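Local coordinates for RNA-binding protein Smaug (Drosophila melanogaster, PDB 1OXJ), which binds RNA, recognising it through its SAM domain, which in this fragment is followed by a helical PHAT domain, at residues 70-73 with 74-78; 140-143 with 144-148; 116-119 with 120-124. All coordinates share one frame; numbering follows the deposited sequence.

Contact 1. Residues 70-73 with 74-78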
loop_
_atom_site.group_PDB
_atom_site.type_symbol
_atom_site.label_atom_id
_atom_site.label_comp_id
_atom_site.label_asym_id
_atom_site.label_seq_id
_atom_site.Cartn_x
_atom_site.Cartn_y
_atom_site.Cartn_z
ATOM N N ASN A 70 0.685 -10.500 4.589
ATOM C CA ASN A 70 0.840 -11.933 4.799
ATOM C C ASN A 70 -0.479 -12.506 5.316
ATOM O O ASN A 70 -0.961 -13.532 4.835
ATOM C CB ASN A 70 1.963 -12.189 5.811
ATOM C CG ASN A 70 2.169 -13.660 6.096
ATOM O OD1 ASN A 70 2.479 -14.444 5.193
ATOM N ND2 ASN A 70 1.993 -14.047 7.359
ATOM N N ARG A 71 -1.054 -11.824 6.299
ATOM C CA ARG A 71 -2.318 -12.236 6.899
ATOM C C ARG A 71 -3.454 -12.268 5.878
ATOM O O ARG A 71 -4.218 -13.229 5.816
ATOM C CB ARG A 71 -2.695 -11.277 8.029
ATOM C CG ARG A 71 -3.939 -11.683 8.791
ATOM C CD ARG A 71 -4.851 -10.496 9.015
ATOM N NE ARG A 71 -4.156 -9.365 9.625
ATOM C CZ ARG A 71 -4.711 -8.172 9.813
ATOM N NH1 ARG A 71 -5.966 -7.962 9.441
ATOM N NH2 ARG A 71 -4.013 -7.192 10.368
ATOM N N VAL A 72 -3.576 -11.204 5.090
ATOM C CA VAL A 72 -4.628 -11.134 4.083
ATOM C C VAL A 72 -4.467 -12.264 3.083
ATOM O O VAL A 72 -5.432 -12.928 2.716
ATOM C CB VAL A 72 -4.609 -9.771 3.347
ATOM C CG1 VAL A 72 -5.530 -9.816 2.128
ATOM C CG2 VAL A 72 -5.052 -8.668 4.301
ATOM N N GLU A 73 -3.237 -12.486 2.640
ATOM C CA GLU A 73 -2.974 -13.561 1.696
ATOM C C GLU A 73 -3.509 -14.870 2.277
ATOM O O GLU A 73 -4.276 -15.587 1.640
ATOM C CB GLU A 73 -1.467 -13.703 1.465
ATOM C CG GLU A 73 -1.099 -14.847 0.535
ATOM C CD GLU A 73 0.396 -15.024 0.387
ATOM O OE1 GLU A 73 1.099 -14.012 0.171
ATOM O OE2 GLU A 73 0.867 -16.176 0.480
ATOM N N GLN A 74 -3.092 -15.157 3.504
ATOM C CA GLN A 74 -3.473 -16.373 4.208
ATOM C C GLN A 74 -4.978 -16.546 4.390
ATOM O O GLN A 74 -5.542 -17.569 3.996
ATOM C CB GLN A 74 -2.784 -16.394 5.570
ATOM C CG GLN A 74 -3.088 -17.604 6.414
ATOM C CD GLN A 74 -2.496 -17.476 7.800
ATOM O OE1 GLN A 74 -1.284 -17.301 7.955
ATOM N NE2 GLN A 74 -3.349 -17.555 8.821
ATOM N N GLU A 75 -5.625 -15.548 4.983
ATOM C CA GLU A 75 -7.061 -15.619 5.227
ATOM C C GLU A 75 -7.939 -15.629 3.984
ATOM O O GLU A 75 -9.092 -16.049 4.044
ATOM C CB GLU A 75 -7.482 -14.489 6.161
ATOM C CG GLU A 75 -6.982 -14.686 7.581
ATOM C CD GLU A 75 -7.442 -13.591 8.514
ATOM O OE1 GLU A 75 -8.661 -13.308 8.554
ATOM O OE2 GLU A 75 -6.584 -13.014 9.214
ATOM N N LEU A 76 -7.416 -15.157 2.857
ATOM C CA LEU A 76 -8.198 -15.188 1.625
ATOM C C LEU A 76 -8.089 -16.598 1.059
ATOM O O LEU A 76 -9.061 -17.158 0.548
ATOM C CB LEU A 76 -7.663 -14.179 0.602
ATOM C CG LEU A 76 -8.062 -12.714 0.806
ATOM C CD1 LEU A 76 -7.348 -11.851 -0.219
ATOM C CD2 LEU A 76 -9.576 -12.565 0.682
ATOM N N LEU A 77 -6.895 -17.171 1.159
ATOM C CA LEU A 77 -6.662 -18.519 0.663
ATOM C C LEU A 77 -7.441 -19.550 1.477
ATOM O O LEU A 77 -7.795 -20.611 0.964
ATOM C CB LEU A 77 -5.172 -18.859 0.722
ATOM C CG LEU A 77 -4.247 -18.123 -0.246
ATOM C CD1 LEU A 77 -2.803 -18.483 0.062
ATOM C CD2 LEU A 77 -4.606 -18.497 -1.675
ATOM N N SER A 78 -7.702 -19.239 2.744
ATOM C CA SER A 78 -8.425 -20.160 3.615
ATOM C C SER A 78 -9.927 -19.933 3.541
ATOM O O SER A 78 -10.708 -20.762 4.009
ATOM C CB SER A 78 -7.959 -20.001 5.065
ATOM O OG SER A 78 -8.410 -18.776 5.615
#

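Contact 2. Residues 140-143 with 144-148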
loop_
_atom_site.group_PDB
_atom_site.type_symbol
_atom_site.label_atom_id
_atom_site.label_comp_id
_atom_site.label_asym_id
_atom_site.label_seq_id
_atom_site.Cartn_x
_atom_site.Cartn_y
_atom_site.Cartn_z
ATOM N N GLY A 140 -15.452 -1.405 -7.151
ATOM C CA GLY A 140 -15.047 -0.029 -7.390
ATOM C C GLY A 140 -13.773 0.329 -6.635
ATOM O O GLY A 140 -12.883 0.995 -7.169
ATOM N N VAL A 141 -13.665 -0.106 -5.385
ATOM C CA VAL A 141 -12.462 0.206 -4.627
ATOM C C VAL A 141 -11.259 -0.495 -5.266
ATOM O O VAL A 141 -10.207 0.107 -5.436
ATOM C CB VAL A 141 -12.603 -0.215 -3.149
ATOM C CG1 VAL A 141 -11.320 0.115 -2.391
ATOM C CG2 VAL A 141 -13.783 0.521 -2.515
ATOM N N LEU A 142 -11.428 -1.761 -5.637
ATOM C CA LEU A 142 -10.355 -2.524 -6.264
ATOM C C LEU A 142 -9.851 -1.863 -7.548
ATOM O O LEU A 142 -8.649 -1.815 -7.793
ATOM C CB LEU A 142 -10.821 -3.949 -6.579
ATOM C CG LEU A 142 -9.784 -4.829 -7.278
ATOM C CD1 LEU A 142 -8.515 -4.896 -6.406
ATOM C CD2 LEU A 142 -10.358 -6.223 -7.520
ATOM N N MET A 143 -10.761 -1.349 -8.367
ATOM C CA MET A 143 -10.346 -0.705 -9.609
ATOM C C MET A 143 -9.507 0.529 -9.278
ATOM O O MET A 143 -8.518 0.809 -9.946
ATOM C CB MET A 143 -11.571 -0.345 -10.451
ATOM C CG MET A 143 -12.344 -1.565 -10.962
ATOM S SD MET A 143 -11.432 -2.589 -12.158
ATOM C CE MET A 143 -11.530 -1.512 -13.594
ATOM N N TRP A 144 -9.886 1.253 -8.228
ATOM C CA TRP A 144 -9.122 2.423 -7.810
ATOM C C TRP A 144 -7.733 1.970 -7.333
ATOM O O TRP A 144 -6.720 2.618 -7.604
ATOM C CB TRP A 144 -9.841 3.138 -6.674
ATOM C CG TRP A 144 -9.055 4.253 -6.079
ATOM C CD1 TRP A 144 -8.904 5.520 -6.580
ATOM C CD2 TRP A 144 -8.293 4.203 -4.871
ATOM N NE1 TRP A 144 -8.094 6.261 -5.751
ATOM C CE2 TRP A 144 -7.704 5.476 -4.696
ATOM C CE3 TRP A 144 -8.049 3.204 -3.916
ATOM C CZ2 TRP A 144 -6.885 5.778 -3.601
ATOM C CZ3 TRP A 144 -7.234 3.505 -2.827
ATOM C CH2 TRP A 144 -6.662 4.783 -2.681
ATOM N N ILE A 145 -7.687 0.857 -6.611
ATOM C CA ILE A 145 -6.405 0.337 -6.132
ATOM C C ILE A 145 -5.487 0.002 -7.316
ATOM O O ILE A 145 -4.313 0.389 -7.340
ATOM C CB ILE A 145 -6.611 -0.938 -5.280
ATOM C CG1 ILE A 145 -7.277 -0.570 -3.947
ATOM C CG2 ILE A 145 -5.257 -1.641 -5.044
ATOM C CD1 ILE A 145 -7.719 -1.799 -3.122
ATOM N N LEU A 146 -6.013 -0.727 -8.293
ATOM C CA LEU A 146 -5.213 -1.085 -9.458
ATOM C C LEU A 146 -4.745 0.204 -10.112
ATOM O O LEU A 146 -3.606 0.320 -10.552
ATOM C CB LEU A 146 -6.044 -1.913 -10.442
ATOM C CG LEU A 146 -6.519 -3.264 -9.899
ATOM C CD1 LEU A 146 -7.399 -3.961 -10.923
ATOM C CD2 LEU A 146 -5.318 -4.125 -9.556
ATOM N N ASP A 147 -5.646 1.176 -10.139
ATOM C CA ASP A 147 -5.392 2.485 -10.718
ATOM C C ASP A 147 -4.164 3.145 -10.084
ATOM O O ASP A 147 -3.254 3.583 -10.788
ATOM C CB ASP A 147 -6.641 3.349 -10.526
ATOM C CG ASP A 147 -6.772 4.429 -11.573
ATOM O OD1 ASP A 147 -6.448 4.161 -12.750
ATOM O OD2 ASP A 147 -7.219 5.541 -11.220
ATOM N N ARG A 148 -4.134 3.206 -8.757
ATOM C CA ARG A 148 -3.009 3.805 -8.043
ATOM C C ARG A 148 -1.753 2.938 -8.159
ATOM O O ARG A 148 -0.642 3.457 -8.160
ATOM C CB ARG A 148 -3.352 3.992 -6.561
ATOM C CG ARG A 148 -4.494 4.963 -6.281
ATOM C CD ARG A 148 -4.060 6.417 -6.458
ATOM N NE ARG A 148 -3.797 6.764 -7.854
ATOM C CZ ARG A 148 -4.741 6.949 -8.774
ATOM N NH1 ARG A 148 -6.022 6.823 -8.451
ATOM N NH2 ARG A 148 -4.404 7.263 -10.020
#

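Contact 3. Residues 116-119 with 120-124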
loop_
_atom_site.group_PDB
_atom_site.type_symbol
_atom_site.label_atom_id
_atom_site.label_comp_id
_atom_site.label_asym_id
_atom_site.label_seq_id
_atom_site.Cartn_x
_atom_site.Cartn_y
_atom_site.Cartn_z
ATOM N N LEU A 116 1.665 -7.133 -4.577
ATOM C CA LEU A 116 1.274 -7.660 -5.874
ATOM C C LEU A 116 0.757 -9.092 -5.754
ATOM O O LEU A 116 -0.124 -9.508 -6.511
ATOM C CB LEU A 116 2.447 -7.598 -6.852
ATOM C CG LEU A 116 2.827 -6.207 -7.366
ATOM C CD1 LEU A 116 4.026 -6.334 -8.274
ATOM C CD2 LEU A 116 1.648 -5.579 -8.117
ATOM N N LYS A 117 1.297 -9.845 -4.799
ATOM C CA LYS A 117 0.851 -11.225 -4.586
ATOM C C LYS A 117 -0.605 -11.221 -4.125
ATOM O O LYS A 117 -1.419 -12.010 -4.608
ATOM C CB LYS A 117 1.714 -11.928 -3.524
ATOM C CG LYS A 117 2.935 -12.664 -4.072
ATOM C CD LYS A 117 3.640 -13.449 -2.960
ATOM C CE LYS A 117 4.739 -14.352 -3.504
ATOM N NZ LYS A 117 5.880 -13.577 -4.061
ATOM N N VAL A 118 -0.923 -10.335 -3.185
ATOM C CA VAL A 118 -2.278 -10.226 -2.667
ATOM C C VAL A 118 -3.228 -9.773 -3.773
ATOM O O VAL A 118 -4.359 -10.260 -3.865
ATOM C CB VAL A 118 -2.346 -9.236 -1.491
ATOM C CG1 VAL A 118 -3.802 -8.913 -1.167
ATOM C CG2 VAL A 118 -1.651 -9.838 -0.270
ATOM N N ILE A 119 -2.773 -8.851 -4.620
ATOM C CA ILE A 119 -3.613 -8.392 -5.722
ATOM C C ILE A 119 -3.988 -9.578 -6.608
ATOM O O ILE A 119 -5.135 -9.693 -7.047
ATOM C CB ILE A 119 -2.901 -7.318 -6.588
ATOM C CG1 ILE A 119 -2.774 -6.005 -5.810
ATOM C CG2 ILE A 119 -3.687 -7.084 -7.875
ATOM C CD1 ILE A 119 -4.120 -5.359 -5.447
ATOM N N ASP A 120 -3.033 -10.469 -6.865
ATOM C CA ASP A 120 -3.309 -11.645 -7.699
ATOM C C ASP A 120 -4.355 -12.547 -7.051
ATOM O O ASP A 120 -5.287 -13.014 -7.715
ATOM C CB ASP A 120 -2.035 -12.464 -7.948
ATOM C CG ASP A 120 -1.071 -11.780 -8.904
ATOM O OD1 ASP A 120 -1.530 -10.992 -9.753
ATOM O OD2 ASP A 120 0.146 -12.050 -8.818
ATOM N N ILE A 121 -4.199 -12.792 -5.753
ATOM C CA ILE A 121 -5.143 -13.632 -5.021
ATOM C C ILE A 121 -6.529 -12.988 -5.015
ATOM O O ILE A 121 -7.530 -13.662 -5.260
ATOM C CB ILE A 121 -4.685 -13.844 -3.572
ATOM C CG1 ILE A 121 -3.334 -14.564 -3.562
ATOM C CG2 ILE A 121 -5.733 -14.636 -2.803
ATOM C CD1 ILE A 121 -2.739 -14.736 -2.191
ATOM N N VAL A 122 -6.582 -11.685 -4.745
ATOM C CA VAL A 122 -7.848 -10.957 -4.716
ATOM C C VAL A 122 -8.561 -11.011 -6.064
ATOM O O VAL A 122 -9.715 -11.433 -6.148
ATOM C CB VAL A 122 -7.638 -9.468 -4.325
ATOM C CG1 VAL A 122 -8.918 -8.662 -4.580
ATOM C CG2 VAL A 122 -7.262 -9.368 -2.862
ATOM N N THR A 123 -7.880 -10.584 -7.123
ATOM C CA THR A 123 -8.501 -10.588 -8.442
ATOM C C THR A 123 -8.873 -12.002 -8.879
ATOM O O THR A 123 -9.831 -12.193 -9.630
ATOM C CB THR A 123 -7.579 -9.936 -9.495
ATOM O OG1 THR A 123 -6.355 -10.669 -9.589
ATOM C CG2 THR A 123 -7.270 -8.495 -9.102
ATOM N N ASN A 124 -8.127 -12.995 -8.402
ATOM C CA ASN A 124 -8.415 -14.386 -8.748
ATOM C C ASN A 124 -9.616 -14.920 -7.972
ATOM O O ASN A 124 -10.447 -15.645 -8.521
ATOM C CB ASN A 124 -7.200 -15.274 -8.474
ATOM C CG ASN A 124 -6.108 -15.112 -9.521
ATOM O OD1 ASN A 124 -5.039 -15.721 -9.417
ATOM N ND2 ASN A 124 -6.371 -14.293 -10.539
#

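Contact 1. Residues 70-73 with 74-78
Glu75 N donates to Arg71 O over 2.8 Å, and with an N-H...O angle of 179° this is the straightest of the backbone bonds joining residues 70-73 to 74-78. Gln74 N to Asn70 O and Leu77 N to Glu73 O repeat the i to i+4 pattern. Leu76 N is shared: its bond to Val72 O is bent to 141°, and a second, weak one reaches Glu73 O at 3.4 Å, so Glu73 O accepts from two amides. Ser78 N bonds to Gln74 O.

The side chains of Arg71 and Glu75 run side by side, yet form no salt bridge. Glu75 OE2 lies 3.0 Å from Arg71 CG, against the aliphatic part of the chain, while Arg71 NE stays 4.4 Å from the same oxygen. Bends at chi2 and chi3 of Arg71 carry its head group off from Glu75 OE2, which is left beside CG and CD, and NH1 makes a weak, long ion pair with Glu89. The opposite charges of Arg71 and Glu75 lie close enough to attract, probably weakly, but beyond salt-bridge distance. Asn70 OD1 and Glu73 OE1 are both satisfied by Arg114 NH2 of helix 111-127, the first by a hydrogen bond and the second by a salt bridge.

On the buried face Val72 CG1 packs alongside Leu76 CD1 at 3.6 Å. At a more open side of the helix the aliphatic part of Glu73, through CG, runs alongside Leu77 CD1 at 4.0 Å. Val72 and Leu76, buried between helices 83-91 and 111-127 and flanked by polar side chains, form the apolar strip of an amphipathic alpha-helix, here the C-terminal part of helix 49-77 in the PHAT helical domain.

Contact 2. Residues 140-143 with 144-148
Val141 and Ile145 meet one turn apart, CG1 of the valine lying 4.1 Å from CD1 of the isoleucine, with the two side chains crossing at a slant. Leu142 CD1 approaches Leu146 CG at 4.3 Å, and Met143 SD stands at a similar distance from Leu146 CD1. With CG of Met143 beside the backbone N and the chain bent at chi2 (-66°), SD is brought to that methyl.

Behind this first shell the backbone fixes the spacing. Ile145 N donates to Val141 O, and Leu146 N to Leu142 O at 2.9 Å with an angle of 168°; Trp144 and Asp147 make the matching bonds to Gly140 and Met143. Val141 O also lies at the edge of the Trp144 ring, near its plane. One face of that indole carries Arg148 CG, 3.5 Å above the plane and offset toward the rim. Arg148 NH1 and Asp147 OD2 form a salt bridge whose hydrogen bond is weak; Asp147 OD1 makes a further salt bridge to Lys166.

Helix 136-150 is thus packed on several sides: Val141 and Ile145 against helix 83-91, Leu142 and Leu146 against helices 111-127 and 159-170, and Trp144 against Val94 of a loop.

Contact 3. Residues 116-119 with 120-124
Ile119 O is approached by two donor groups of one residue: Thr123 N bonds it at 2.9 Å with an N-H...O angle of 173°, and Thr123 OG1 stands 3.0 Å away. The threonine reaches the carbonyl because its OG1 sits between the backbone N and the carbonyl carbon (chi1 61°), which swings the hydroxyl back over the preceding turn. The same torsion sends CG2 beside the backbone N, and this methyl meets Ile119 CG2 at 4.0 Å, the two side chains slanting across each other.

The remaining ladder is regular. Val122 N to Val118 O is the shortest bond here, 2.8 Å. Ile121 N donates to Lys117 O, and Asp120 N to Leu116 O.

Above this backbone, Val118 CG1 touches Val122 CG2 at 3.9 Å, and Val122 CG2 also lies 3.2 Å from Val118 O. Ile121 CG1 rests in the same manner near Lys117 O. The Asp120 carboxylate turns back toward the preceding turn, where its OD2 comes within 3.4 Å of Leu116 O, two acceptors with no bond between them.

Outward from the helix, Val118, Ile121 and Val122 meet helix 49-77, while Ile119 and Thr123 meet helices 136-150 and 159-170. Val122 also reaches Leu142 of helix 136-150. Chemically, the buried threonine presents a methyl to these apolar neighbours and keeps its hydroxyl beside main-chain oxygen of its own helix, which reconciles a polar group with a largely aliphatic environment.

The three contacts are single stretches of three PHAT-domain helices, and contact 3 lies between the other two. Its centre is about 10 Å from that of contact 1 and about 12 Å from that of contact 2, whereas contacts 1 and 2 have centres about 20 Å apart and nearest atoms about 9 Å apart, without touching. Toward contact 1, Val122 CG2 meets Leu76 CD1 at 3.6 Å and Val118 CG1 meets Val72 CG1 at 3.8 Å. Toward contact 2, Ile119 CG2 meets Leu146 CD2 at 3.8 Å, and Val122 CG1 meets Leu142 CD2 at 4.1 Å. Val122 thus touches both neighbours, one methyl to each, which makes helix 111-127 a shared packing layer.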